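Long-range contacts in annexin A8 (Homo sapiens, PDB 1W3W), which binds calcium and phospholipids and acts as an anticoagulant by indirectly inhibiting the thromboplastin-specific complex of the blood coagulation cascade: residues S80-R85 against T271-L276; G153-I158 against H237-E242; S231-T236 against A243-V248; Y257-L262 against N289-H294; Y264-A269 against S305-D310. All blocks are in the same frame, centred on the assembly; numbering follows the deposited sequence.

Contact 1: S80-R85 against T271-L276; sequences SGKFER and TRDGTL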
# COMPACT_ATOMS: atom_id res chain seq x y z
N SER A 80 18.15 -2.77 -14.90
CA SER A 80 17.73 -1.39 -15.12
C SER A 80 16.22 -1.24 -15.25
O SER A 80 15.49 -2.21 -15.43
CB SER A 80 18.41 -0.83 -16.38
OG SER A 80 18.03 -1.60 -17.50
N GLY A 81 15.77 0.00 -15.11
CA GLY A 81 14.42 0.40 -15.45
C GLY A 81 13.37 -0.15 -14.50
O GLY A 81 13.65 -0.43 -13.33
N LYS A 82 12.17 -0.33 -15.04
CA LYS A 82 11.02 -0.78 -14.27
C LYS A 82 11.26 -2.19 -13.75
O LYS A 82 10.89 -2.49 -12.63
CB LYS A 82 9.74 -0.71 -15.11
CG LYS A 82 9.33 0.73 -15.45
CD LYS A 82 8.17 0.77 -16.45
CE LYS A 82 8.32 1.86 -17.51
NZ LYS A 82 7.16 2.80 -17.46
N PHE A 83 11.91 -3.03 -14.54
CA PHE A 83 12.24 -4.38 -14.15
C PHE A 83 13.09 -4.38 -12.89
O PHE A 83 12.83 -5.13 -11.98
CB PHE A 83 12.97 -5.10 -15.28
CG PHE A 83 13.29 -6.54 -14.99
CD1 PHE A 83 12.28 -7.44 -14.69
CD2 PHE A 83 14.59 -7.00 -15.03
CE1 PHE A 83 12.57 -8.76 -14.43
CE2 PHE A 83 14.89 -8.33 -14.78
CZ PHE A 83 13.88 -9.21 -14.47
N GLU A 84 14.10 -3.53 -12.84
CA GLU A 84 14.90 -3.36 -11.63
C GLU A 84 14.07 -2.90 -10.42
O GLU A 84 14.27 -3.39 -9.31
CB GLU A 84 16.04 -2.37 -11.87
CG GLU A 84 16.98 -2.24 -10.68
CD GLU A 84 16.74 -1.01 -9.82
OE1 GLU A 84 17.46 -0.87 -8.82
OE2 GLU A 84 15.84 -0.19 -10.12
N ARG A 85 13.17 -1.95 -10.62
CA ARG A 85 12.40 -1.43 -9.49
C ARG A 85 11.55 -2.53 -8.87
O ARG A 85 11.43 -2.62 -7.66
CB ARG A 85 11.50 -0.28 -9.92
CG ARG A 85 12.18 1.09 -9.95
CD ARG A 85 11.20 2.25 -9.69
NE ARG A 85 10.48 2.64 -10.90
CZ ARG A 85 9.35 3.36 -10.93
NH1 ARG A 85 8.76 3.78 -9.82
NH2 ARG A 85 8.81 3.64 -12.10
N THR A 271 1.17 4.88 -17.24
CA THR A 271 1.01 3.98 -16.11
C THR A 271 1.67 4.59 -14.90
O THR A 271 2.78 5.13 -15.00
CB THR A 271 1.67 2.62 -16.43
OG1 THR A 271 1.07 2.05 -17.59
CG2 THR A 271 1.39 1.59 -15.34
N ARG A 272 1.01 4.54 -13.76
CA ARG A 272 1.69 4.86 -12.51
C ARG A 272 2.36 3.59 -11.98
O ARG A 272 1.79 2.87 -11.15
CB ARG A 272 0.76 5.46 -11.46
CG ARG A 272 1.53 5.91 -10.17
CD ARG A 272 2.82 6.73 -10.42
NE ARG A 272 3.89 6.59 -9.42
CZ ARG A 272 5.20 6.45 -9.70
NH1 ARG A 272 5.64 6.36 -10.95
NH2 ARG A 272 6.09 6.37 -8.70
N ASP A 273 3.58 3.34 -12.47
CA ASP A 273 4.26 2.10 -12.23
C ASP A 273 4.63 1.92 -10.76
O ASP A 273 4.60 0.82 -10.27
CB ASP A 273 5.51 1.98 -13.10
CG ASP A 273 5.18 1.86 -14.55
OD1 ASP A 273 4.63 0.82 -14.97
OD2 ASP A 273 5.39 2.79 -15.33
N GLY A 274 4.99 3.01 -10.08
CA GLY A 274 5.29 2.96 -8.65
C GLY A 274 4.14 2.37 -7.85
O GLY A 274 4.35 1.51 -6.99
N THR A 275 2.93 2.81 -8.17
CA THR A 275 1.72 2.35 -7.51
C THR A 275 1.35 0.91 -7.85
O THR A 275 0.91 0.15 -6.98
CB THR A 275 0.56 3.30 -7.88
OG1 THR A 275 0.86 4.58 -7.36
CG2 THR A 275 -0.73 2.91 -7.20
N LEU A 276 1.51 0.55 -9.11
CA LEU A 276 1.32 -0.82 -9.56
C LEU A 276 2.28 -1.78 -8.84
O LEU A 276 1.86 -2.79 -8.28
CB LEU A 276 1.54 -0.88 -11.08
CG LEU A 276 1.31 -2.18 -11.84
CD1 LEU A 276 -0.11 -2.69 -11.69
CD2 LEU A 276 1.62 -1.92 -13.31

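Contact 2: G153-I158 against H237-E242; sequences GYLERI and HGSLEE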
# COMPACT_ATOMS: atom_id res chain seq x y z
N GLY A 153 -1.27 21.80 7.18
CA GLY A 153 -2.71 21.95 7.14
C GLY A 153 -3.43 20.74 7.68
O GLY A 153 -2.93 20.05 8.57
N TYR A 154 -4.61 20.47 7.14
CA TYR A 154 -5.46 19.41 7.64
C TYR A 154 -4.94 18.04 7.19
O TYR A 154 -5.15 17.05 7.87
CB TYR A 154 -6.91 19.64 7.21
CG TYR A 154 -7.55 20.79 7.97
CD1 TYR A 154 -7.55 20.81 9.36
CD2 TYR A 154 -8.13 21.86 7.29
CE1 TYR A 154 -8.12 21.86 10.07
CE2 TYR A 154 -8.70 22.93 8.00
CZ TYR A 154 -8.69 22.91 9.39
OH TYR A 154 -9.25 23.94 10.12
N LEU A 155 -4.26 17.99 6.05
CA LEU A 155 -3.65 16.74 5.58
C LEU A 155 -2.67 16.25 6.63
O LEU A 155 -2.71 15.09 7.00
CB LEU A 155 -2.92 16.94 4.25
CG LEU A 155 -2.21 15.67 3.76
CD1 LEU A 155 -3.24 14.64 3.33
CD2 LEU A 155 -1.25 15.98 2.65
N GLU A 156 -1.80 17.15 7.10
CA GLU A 156 -0.86 16.85 8.17
C GLU A 156 -1.52 16.29 9.41
O GLU A 156 -1.01 15.35 10.02
CB GLU A 156 -0.08 18.11 8.55
CG GLU A 156 1.11 17.86 9.46
CD GLU A 156 0.77 17.83 10.93
OE1 GLU A 156 -0.24 18.42 11.36
OE2 GLU A 156 1.52 17.19 11.68
N ARG A 157 -2.64 16.89 9.80
CA ARG A 157 -3.38 16.48 10.97
C ARG A 157 -3.94 15.06 10.84
O ARG A 157 -3.81 14.27 11.76
CB ARG A 157 -4.53 17.46 11.26
CG ARG A 157 -4.04 18.89 11.60
CD ARG A 157 -3.66 19.09 13.06
NE ARG A 157 -4.42 20.18 13.68
CZ ARG A 157 -4.05 20.88 14.75
NH1 ARG A 157 -2.90 20.64 15.38
NH2 ARG A 157 -4.85 21.85 15.19
N ILE A 158 -4.57 14.73 9.71
CA ILE A 158 -5.11 13.37 9.55
C ILE A 158 -4.00 12.31 9.46
O ILE A 158 -4.14 11.23 10.01
CB ILE A 158 -6.11 13.26 8.37
CG1 ILE A 158 -6.88 11.93 8.46
CG2 ILE A 158 -5.42 13.37 7.02
CD1 ILE A 158 -7.99 11.82 7.46
N HIS A 237 -11.67 19.08 -0.78
CA HIS A 237 -10.96 18.96 -2.05
C HIS A 237 -9.50 18.52 -1.86
O HIS A 237 -8.98 18.53 -0.74
CB HIS A 237 -11.01 20.29 -2.82
CG HIS A 237 -10.46 21.45 -2.05
ND1 HIS A 237 -11.13 22.02 -0.99
CD2 HIS A 237 -9.30 22.15 -2.18
CE1 HIS A 237 -10.41 23.01 -0.49
NE2 HIS A 237 -9.29 23.11 -1.20
N GLY A 238 -8.87 18.13 -2.96
CA GLY A 238 -7.44 17.88 -2.99
C GLY A 238 -7.01 16.67 -2.19
O GLY A 238 -7.69 15.64 -2.16
N SER A 239 -5.86 16.80 -1.54
CA SER A 239 -5.27 15.71 -0.78
C SER A 239 -6.10 15.31 0.44
O SER A 239 -6.18 14.14 0.75
CB SER A 239 -3.85 16.08 -0.34
OG SER A 239 -2.97 15.86 -1.43
N LEU A 240 -6.69 16.29 1.12
CA LEU A 240 -7.54 16.00 2.27
C LEU A 240 -8.73 15.11 1.85
O LEU A 240 -9.04 14.14 2.53
CB LEU A 240 -8.04 17.29 2.95
CG LEU A 240 -8.88 17.06 4.23
CD1 LEU A 240 -8.03 16.39 5.31
CD2 LEU A 240 -9.49 18.36 4.75
N GLU A 241 -9.36 15.43 0.73
CA GLU A 241 -10.44 14.62 0.16
C GLU A 241 -9.98 13.18 -0.12
O GLU A 241 -10.67 12.22 0.27
CB GLU A 241 -10.98 15.25 -1.13
CG GLU A 241 -12.18 14.51 -1.74
CD GLU A 241 -12.55 14.96 -3.15
OE1 GLU A 241 -12.00 15.97 -3.63
OE2 GLU A 241 -13.38 14.29 -3.79
N GLU A 242 -8.84 13.05 -0.79
CA GLU A 242 -8.26 11.74 -1.11
C GLU A 242 -8.05 10.92 0.16
O GLU A 242 -8.41 9.74 0.20
CB GLU A 242 -6.91 11.91 -1.84
CG GLU A 242 -6.35 10.63 -2.47
CD GLU A 242 -5.04 10.86 -3.24
OE1 GLU A 242 -4.25 9.90 -3.44
OE2 GLU A 242 -4.78 12.02 -3.63

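Contact 3: S231-T236 against A243-V248; sequences SIKSET and AMLTVV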
# COMPACT_ATOMS: atom_id res chain seq x y z
N SER A 231 -20.78 13.36 0.77
CA SER A 231 -20.58 14.48 1.67
C SER A 231 -19.14 14.92 1.65
O SER A 231 -18.86 16.09 1.49
CB SER A 231 -21.01 14.15 3.09
OG SER A 231 -22.41 13.96 3.13
N ILE A 232 -18.21 13.98 1.78
CA ILE A 232 -16.78 14.28 1.66
C ILE A 232 -16.45 14.92 0.31
O ILE A 232 -15.69 15.88 0.25
CB ILE A 232 -15.93 13.00 1.90
CG1 ILE A 232 -16.05 12.57 3.37
CG2 ILE A 232 -14.47 13.24 1.55
CD1 ILE A 232 -15.65 11.16 3.62
N LYS A 233 -17.02 14.40 -0.78
CA LYS A 233 -16.73 14.92 -2.13
C LYS A 233 -17.22 16.35 -2.30
O LYS A 233 -16.61 17.13 -3.04
CB LYS A 233 -17.37 14.06 -3.21
CG LYS A 233 -16.65 12.75 -3.51
CD LYS A 233 -17.34 11.97 -4.62
CE LYS A 233 -16.81 10.56 -4.73
NZ LYS A 233 -17.40 9.81 -5.90
N SER A 234 -18.34 16.70 -1.66
CA SER A 234 -18.90 18.04 -1.82
C SER A 234 -18.28 19.03 -0.83
O SER A 234 -18.26 20.22 -1.11
CB SER A 234 -20.42 18.03 -1.68
OG SER A 234 -20.82 17.86 -0.34
N GLU A 235 -17.74 18.54 0.28
CA GLU A 235 -17.25 19.40 1.38
C GLU A 235 -15.73 19.61 1.42
O GLU A 235 -15.25 20.51 2.11
CB GLU A 235 -17.70 18.86 2.73
CG GLU A 235 -19.18 19.07 3.00
CD GLU A 235 -19.73 18.13 4.05
OE1 GLU A 235 -18.95 17.57 4.85
OE2 GLU A 235 -20.97 17.94 4.09
N THR A 236 -14.97 18.78 0.72
CA THR A 236 -13.51 18.88 0.75
C THR A 236 -12.95 18.78 -0.66
O THR A 236 -13.65 18.43 -1.61
CB THR A 236 -12.89 17.78 1.64
OG1 THR A 236 -13.20 16.48 1.11
CG2 THR A 236 -13.52 17.76 3.03
N ALA A 243 -7.51 11.55 1.19
CA ALA A 243 -7.21 10.90 2.45
C ALA A 243 -8.48 10.41 3.16
O ALA A 243 -8.52 9.27 3.61
CB ALA A 243 -6.43 11.84 3.37
N MET A 244 -9.50 11.28 3.23
CA MET A 244 -10.78 10.90 3.84
C MET A 244 -11.49 9.78 3.10
O MET A 244 -11.92 8.81 3.73
CB MET A 244 -11.72 12.11 3.96
CG MET A 244 -11.33 13.01 5.10
SD MET A 244 -12.40 14.44 5.35
CE MET A 244 -11.55 15.08 6.70
N LEU A 245 -11.61 9.90 1.79
CA LEU A 245 -12.21 8.85 0.98
C LEU A 245 -11.45 7.52 1.10
O LEU A 245 -12.05 6.46 1.04
CB LEU A 245 -12.30 9.27 -0.50
CG LEU A 245 -13.33 10.35 -0.85
CD1 LEU A 245 -13.10 10.86 -2.27
CD2 LEU A 245 -14.75 9.84 -0.69
N THR A 246 -10.13 7.59 1.26
CA THR A 246 -9.31 6.39 1.39
C THR A 246 -9.63 5.69 2.70
O THR A 246 -9.82 4.48 2.73
CB THR A 246 -7.82 6.73 1.32
OG1 THR A 246 -7.52 7.23 0.02
CG2 THR A 246 -6.98 5.50 1.44
N VAL A 247 -9.74 6.46 3.78
CA VAL A 247 -10.14 5.88 5.07
C VAL A 247 -11.49 5.21 4.94
O VAL A 247 -11.67 4.08 5.39
CB VAL A 247 -10.13 6.94 6.20
CG1 VAL A 247 -10.70 6.35 7.50
CG2 VAL A 247 -8.75 7.42 6.43
N VAL A 248 -12.45 5.87 4.31
CA VAL A 248 -13.78 5.32 4.13
C VAL A 248 -13.75 4.00 3.33
O VAL A 248 -14.32 2.99 3.75
CB VAL A 248 -14.75 6.35 3.48
CG1 VAL A 248 -16.04 5.70 3.06
CG2 VAL A 248 -15.05 7.49 4.44

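Contact 4: Y257-L262 against N289-H294; sequences YFAERL and NLIKCH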
# COMPACT_ATOMS: atom_id res chain seq x y z
N TYR A 257 -10.51 -1.76 -2.10
CA TYR A 257 -9.68 -0.55 -2.17
C TYR A 257 -8.44 -0.80 -3.03
O TYR A 257 -8.09 0.00 -3.91
CB TYR A 257 -9.26 -0.06 -0.76
CG TYR A 257 -8.14 0.96 -0.84
CD1 TYR A 257 -8.37 2.22 -1.35
CD2 TYR A 257 -6.84 0.64 -0.45
CE1 TYR A 257 -7.34 3.14 -1.48
CE2 TYR A 257 -5.82 1.56 -0.57
CZ TYR A 257 -6.07 2.80 -1.07
OH TYR A 257 -5.05 3.71 -1.17
N PHE A 258 -7.76 -1.91 -2.77
CA PHE A 258 -6.53 -2.22 -3.50
C PHE A 258 -6.81 -2.50 -4.97
O PHE A 258 -6.00 -2.12 -5.81
CB PHE A 258 -5.77 -3.39 -2.85
CG PHE A 258 -5.10 -3.00 -1.57
CD1 PHE A 258 -5.45 -3.59 -0.38
CD2 PHE A 258 -4.12 -2.02 -1.55
CE1 PHE A 258 -4.83 -3.22 0.81
CE2 PHE A 258 -3.51 -1.64 -0.38
CZ PHE A 258 -3.88 -2.25 0.82
N ALA A 259 -7.93 -3.14 -5.28
CA ALA A 259 -8.32 -3.37 -6.67
C ALA A 259 -8.44 -2.03 -7.39
O ALA A 259 -7.99 -1.89 -8.52
CB ALA A 259 -9.64 -4.13 -6.77
N GLU A 260 -9.07 -1.06 -6.73
CA GLU A 260 -9.34 0.25 -7.33
C GLU A 260 -8.06 1.06 -7.50
O GLU A 260 -7.90 1.79 -8.47
CB GLU A 260 -10.34 1.02 -6.45
CG GLU A 260 -10.77 2.37 -7.00
CD GLU A 260 -11.71 3.09 -6.06
OE1 GLU A 260 -12.86 2.65 -5.90
OE2 GLU A 260 -11.28 4.08 -5.46
N ARG A 261 -7.15 0.90 -6.56
CA ARG A 261 -5.85 1.52 -6.64
C ARG A 261 -5.08 1.03 -7.86
O ARG A 261 -4.48 1.81 -8.59
CB ARG A 261 -5.09 1.22 -5.37
CG ARG A 261 -4.00 2.12 -5.12
CD ARG A 261 -4.42 3.54 -4.75
NE ARG A 261 -3.20 4.20 -4.38
CZ ARG A 261 -2.83 5.41 -4.78
NH1 ARG A 261 -3.62 6.19 -5.51
NH2 ARG A 261 -1.66 5.85 -4.38
N LEU A 262 -5.13 -0.28 -8.08
CA LEU A 262 -4.45 -0.89 -9.21
C LEU A 262 -5.09 -0.44 -10.53
O LEU A 262 -4.38 -0.12 -11.47
CB LEU A 262 -4.47 -2.40 -9.07
CG LEU A 262 -3.60 -2.97 -7.95
CD1 LEU A 262 -3.87 -4.45 -7.80
CD2 LEU A 262 -2.14 -2.72 -8.26
N ASN A 289 -5.12 -12.78 -4.14
CA ASN A 289 -6.21 -13.61 -4.69
C ASN A 289 -7.61 -12.92 -4.61
O ASN A 289 -8.37 -12.93 -5.57
CB ASN A 289 -6.24 -14.98 -3.99
CG ASN A 289 -6.52 -14.88 -2.47
OD1 ASN A 289 -5.98 -14.01 -1.77
ND2 ASN A 289 -7.37 -15.78 -1.97
N LEU A 290 -7.90 -12.27 -3.48
CA LEU A 290 -9.15 -11.54 -3.31
C LEU A 290 -9.17 -10.25 -4.13
O LEU A 290 -10.21 -9.86 -4.64
CB LEU A 290 -9.40 -11.24 -1.82
CG LEU A 290 -9.65 -12.45 -0.91
CD1 LEU A 290 -9.53 -12.07 0.54
CD2 LEU A 290 -11.04 -13.07 -1.15
N ILE A 291 -8.03 -9.60 -4.28
CA ILE A 291 -7.90 -8.42 -5.10
C ILE A 291 -8.24 -8.79 -6.56
O ILE A 291 -8.99 -8.07 -7.22
CB ILE A 291 -6.48 -7.81 -4.97
CG1 ILE A 291 -6.29 -7.23 -3.55
CG2 ILE A 291 -6.27 -6.71 -6.02
CD1 ILE A 291 -4.84 -6.82 -3.20
N LYS A 292 -7.74 -9.92 -7.03
CA LYS A 292 -7.98 -10.37 -8.40
C LYS A 292 -9.47 -10.60 -8.62
O LYS A 292 -10.01 -10.20 -9.64
CB LYS A 292 -7.21 -11.65 -8.69
CG LYS A 292 -5.72 -11.40 -9.00
CD LYS A 292 -4.85 -12.64 -8.72
CE LYS A 292 -5.05 -13.70 -9.77
NZ LYS A 292 -4.25 -14.92 -9.51
N CYS A 293 -10.13 -11.23 -7.65
CA CYS A 293 -11.55 -11.50 -7.72
C CYS A 293 -12.39 -10.22 -7.75
O CYS A 293 -13.32 -10.06 -8.58
CB CYS A 293 -11.95 -12.36 -6.54
SG CYS A 293 -13.70 -12.77 -6.51
N HIS A 294 -12.04 -9.29 -6.86
CA HIS A 294 -12.72 -8.00 -6.77
C HIS A 294 -12.52 -7.17 -8.02
O HIS A 294 -13.46 -6.51 -8.48
CB HIS A 294 -12.27 -7.22 -5.52
CG HIS A 294 -13.02 -7.60 -4.28
ND1 HIS A 294 -12.61 -8.62 -3.45
CD2 HIS A 294 -14.17 -7.12 -3.76
CE1 HIS A 294 -13.47 -8.73 -2.45
NE2 HIS A 294 -14.42 -7.84 -2.61

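Contact 5: Y264-A269 against S305-D310; sequences YAMKGA and SMIMED. With CA (calcium ion), chain B.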
# COMPACT_ATOMS: atom_id res chain seq x y z
N TYR A 264 -6.71 2.37 -11.20
CA TYR A 264 -6.41 3.76 -11.52
C TYR A 264 -4.93 4.01 -11.77
O TYR A 264 -4.59 4.98 -12.42
CB TYR A 264 -7.01 4.72 -10.49
CG TYR A 264 -8.50 4.91 -10.69
CD1 TYR A 264 -9.43 4.40 -9.78
CD2 TYR A 264 -9.00 5.57 -11.82
CE1 TYR A 264 -10.81 4.56 -9.97
CE2 TYR A 264 -10.37 5.74 -12.02
CZ TYR A 264 -11.27 5.23 -11.09
OH TYR A 264 -12.63 5.38 -11.27
N ALA A 265 -4.07 3.11 -11.31
CA ALA A 265 -2.66 3.13 -11.70
C ALA A 265 -2.48 2.88 -13.21
O ALA A 265 -1.49 3.30 -13.78
CB ALA A 265 -1.89 2.08 -10.93
N MET A 266 -3.43 2.18 -13.82
CA MET A 266 -3.33 1.77 -15.22
C MET A 266 -4.28 2.50 -16.16
O MET A 266 -3.96 2.67 -17.34
CB MET A 266 -3.53 0.25 -15.33
CG MET A 266 -2.29 -0.53 -14.90
SD MET A 266 -2.44 -2.31 -14.95
CE MET A 266 -3.58 -2.61 -13.68
N LYS A 267 -5.42 2.96 -15.66
CA LYS A 267 -6.46 3.58 -16.50
C LYS A 267 -5.94 4.83 -17.19
O LYS A 267 -5.17 5.60 -16.62
CB LYS A 267 -7.70 3.91 -15.65
CG LYS A 267 -8.74 4.84 -16.32
CD LYS A 267 -9.98 4.09 -16.78
CE LYS A 267 -9.75 3.28 -18.06
NZ LYS A 267 -10.36 3.93 -19.27
N GLY A 268 -6.36 5.03 -18.44
CA GLY A 268 -5.97 6.22 -19.19
C GLY A 268 -4.53 6.20 -19.65
O GLY A 268 -3.88 5.14 -19.66
N ALA A 269 -4.01 7.37 -20.00
CA ALA A 269 -2.68 7.50 -20.62
C ALA A 269 -1.56 7.18 -19.65
O ALA A 269 -1.55 7.67 -18.52
CB ALA A 269 -2.49 8.90 -21.19
N SER A 305 -5.18 -8.71 -17.69
CA SER A 305 -5.46 -8.15 -19.01
C SER A 305 -5.05 -6.68 -19.08
O SER A 305 -4.53 -6.22 -20.11
CB SER A 305 -6.94 -8.34 -19.42
OG SER A 305 -7.80 -7.35 -18.82
N MET A 306 -5.24 -5.96 -17.98
CA MET A 306 -4.81 -4.57 -17.94
C MET A 306 -3.31 -4.45 -17.85
O MET A 306 -2.71 -3.58 -18.48
CB MET A 306 -5.52 -3.80 -16.82
CG MET A 306 -6.82 -3.20 -17.30
SD MET A 306 -7.58 -2.16 -16.12
CE MET A 306 -6.85 -0.61 -16.56
N ILE A 307 -2.68 -5.32 -17.07
CA ILE A 307 -1.23 -5.36 -17.01
C ILE A 307 -0.63 -5.65 -18.41
O ILE A 307 0.33 -5.01 -18.81
CB ILE A 307 -0.75 -6.40 -15.97
CG1 ILE A 307 -1.05 -5.91 -14.55
CG2 ILE A 307 0.73 -6.65 -16.14
CD1 ILE A 307 -0.88 -6.97 -13.48
N MET A 308 -1.20 -6.59 -19.14
CA MET A 308 -0.74 -6.92 -20.51
C MET A 308 -0.85 -5.74 -21.48
O MET A 308 0.02 -5.52 -22.33
CB MET A 308 -1.51 -8.11 -21.06
CG MET A 308 -1.16 -9.39 -20.34
SD MET A 308 -1.87 -10.87 -21.04
CE MET A 308 -0.93 -10.99 -22.48
N GLU A 309 -1.91 -4.96 -21.32
CA GLU A 309 -2.16 -3.80 -22.16
C GLU A 309 -1.22 -2.65 -21.85
O GLU A 309 -0.80 -1.94 -22.77
CB GLU A 309 -3.61 -3.34 -21.99
CG GLU A 309 -4.07 -2.34 -23.04
CD GLU A 309 -5.47 -1.81 -22.75
OE1 GLU A 309 -5.68 -0.57 -22.82
OE2 GLU A 309 -6.34 -2.65 -22.42
N ASP A 310 -0.86 -2.49 -20.58
CA ASP A 310 -0.12 -1.32 -20.09
C ASP A 310 1.39 -1.47 -19.93
O ASP A 310 2.11 -0.48 -19.84
CB ASP A 310 -0.68 -0.89 -18.73
CG ASP A 310 -1.55 0.32 -18.82
OD1 ASP A 310 -2.51 0.28 -19.62
OD2 ASP A 310 -1.33 1.36 -18.14
CA CA B . -2.49 3.24 -19.12
O HOH W 1 -4.41 2.53 -20.38

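Contact 1: S80-R85 against T271-L276
Asp-273 meets both Lys-82 and Arg-85, and its side chain can be followed atom by atom. Asp-273 CB lies 3.8 Å from Arg-85 NH2, so this arginine touches the base of the aspartate; the guanidinium and carboxylate planes are 80° apart, and Arg-85 NH2 stays 4.8 Å from Asp-273 OD2, near enough that the opposite charges may attract without touching. Asp-273 CG is flanked by the lysine chain, with Lys-82 CD 3.7 Å from it. Of the two oxygens, OD2 takes the salt bridge, Lys-82 NZ to Asp-273 OD2 at 2.8 Å, the ammonium coming from above the carboxylate plane (48° out of it). OD1 is hydrogen-bonded to Tyr-315 OH on helix 313-323, which, with the lysine bond, probably limits the rotation of the carboxylate. An asparagine in its place would probably leave Lys-82 without its counter-charge and the Arg-85 and Arg-272 pair with less negative charge nearby. In that pair Arg-272 NH2 sits 3.9 Å from Arg-85 NH1, near the plane of the Arg-85 guanidinium and at its edge. With 180 Å² buried, this is a polar surface bridge between repeats 1 and 4, the two end repeats that face each other in the annexin fold.

Contact 2: G153-I158 against H237-E242
The fifth helices of annexin repeats 2 and 3 meet here near their N-terminal ends, where Leu-240 of helix 238-252 packs against Tyr-154, Leu-155 and Ile-158 of helix 153-163. The short axes approach to 8.7 Å and run 29° apart, so the helices are nearly parallel. The backbones come closest at Leu-155 and Leu-240, whose CA atoms are 5.2 Å apart.

Leu-240 does most of the touching, through both methyls. Its CD2 lies 3.8 Å from Tyr-154 CB. CD1 meets Tyr-154 O, the same CB, the backbone N of Leu-155, and Ile-158 CG2, the last at 4.3 Å from Leu-240 CD1. Because CG of Leu-240 stands anti to its own nitrogen (chi1 -177°), the two methyls are carried across to the other helix. The tyrosine is touched at its root, and its ring continues away from Leu-240.

Leu-155 in turn packs its CD1 and CD2 on Ser-239 CB, both about 4.0 Å away. The hydroxyl of Ser-239 is satisfied by Glu-113 OE2. No hydrogen bond crosses between the segments, so the fit rests on apolar contact.

Helix 113-122 takes Leu-155 through Glu-113 and Ile-117, while helix 198-207 receives Tyr-154 and Ile-158 at Ile-202 and meets Leu-240 at Glu-198.

Contact 3: S231-T236 against A243-V248
Ile-232 makes this an apolar contact between two antiparallel helices, 228-235 and 238-252, the fourth and fifth of annexin repeat 3; the short axes lie 177° apart and 10.2 Å from each other. The evidence is in its two branches. CG2, anti to the backbone nitrogen, falls between Met-244 and Leu-245, with Ile-232 CG2 3.8 Å from Met-244 CB and 3.9 Å from Leu-245 CG. The other branch reaches further along the partner helix until Ile-232 CD1 meets Val-248 CG2 tip to tip at 3.8 Å. At the helix end, Thr-236 CG2 touches Met-244 SD at 4.2 Å. Thr-236 also closes the helix: its OG1 donates to Ile-232 O over 2.7 Å, and its N reaches the same oxygen from the opposite face of the carbonyl plane, so two bonds grip one acceptor. Helix 198-207 packs on Met-244 through Phe-201 and Ile-202. Two antiparallel helices joined by a short turn form a helical hairpin, here the fourth and fifth helices of an annexin repeat.

Contact 4: Y257-L262 against N289-H294
Leu-290 O is gripped twice by His-294, whose CB meets Ala-259 CB across the contact at 4.2 Å. His-294 ND1 donates to Leu-290 O over 3.0 Å; the oxygen lies in the imidazole plane, while the donor stands 46° above the carbonyl plane. His-294 N reaches the same oxygen from the opposite face, so the ring is held against its own helix.

The rest is apolar and centres on Ile-291. Ile-291 CA is 5.3 Å from Ala-259 CA, the nearest backbone pair, consistent with the small alanine side chain. CG1 of Ile-291 lies beside the backbone nitrogen (chi1 -68°), which carries CD1 to Phe-258 CB at 3.6 Å. The other branch, CG2, packs on Leu-262 CD1 at 3.7 Å, those two side chains crossing at about a right angle, and on Ala-259 CA at 4.0 Å. Helix 273-283 flanks this apolar contact, Asn-279 touching Phe-258 and Leu-262, and Arg-283 touching Phe-258 and Ile-291.

The axes of the segments 257-262 and 289-294 cross at -67° with a closest approach of 8.6 Å. This is the layout of an annexin repeat, in which the third helix, here 288-299, lies across the bundle made by the other four, including 254-266.

Contact 5: Y264-A269 against S305-D310
Met-266 lays its side chain over the helix 303-310, covering Met-306, Ile-307 and the carboxylate of Asp-310. Met-266 CB is 3.6 Å from Met-306 CE. Chi1 of -77° with an extended chi2 puts Met-266 SD 3.7 Å from Ile-307 N, with Ile-307 CG1 also beside it, and the bend at chi3 (-68°) turns CE to Met-306 CB. An alanine here would probably open a gap against Met-306 and Ile-307 and leave the calcium-binding loop less firmly set against Asp-310. Helix 273-283 also lines this core, through Leu-276 on Met-266.

The carbonyl of the same residue enters a type II annexin calcium site, in which loop carbonyls join a carboxylate from further along the chain. Met-266 O, Gly-268 O and Asp-310 OD2 each lie 2.4 Å from the calcium ion, and Gly-270 completes the protein ligands. Met-266 O and Asp-310 OD2 stand 3.0 Å apart, a proximity the shared cation makes tolerable. Asp-310 OD1 lies further off, 3.0 Å from the calcium ion, and accepts a hydrogen bond from the coordinated water. Thr-271 OG1 is hydrogen-bonded to OD2, a second-shell hold on the metal ligand. Gly-268 has phi 73°, a backbone setting that favours glycine.

Contacts 4 and 5 lie within repeat 4, share helix 254-266 and have centres 14 Å apart. Contact 1 brings repeat 1 onto repeat 4; its centre is 13 Å from that of contact 5, and the two touch through Thr-271 and Ala-265, next to the calcium site. Contacts 2 and 3 share helix 238-252, with centres 9 Å apart. Both are nested in the chain loop closed by contact 1, and both close before contacts 4 and 5 open. Two contacts therefore join repeats, 1 with 4 and 2 with 3, while three lie within repeats 3 and 4, and the bridge between the end repeats adjoins the calcium site.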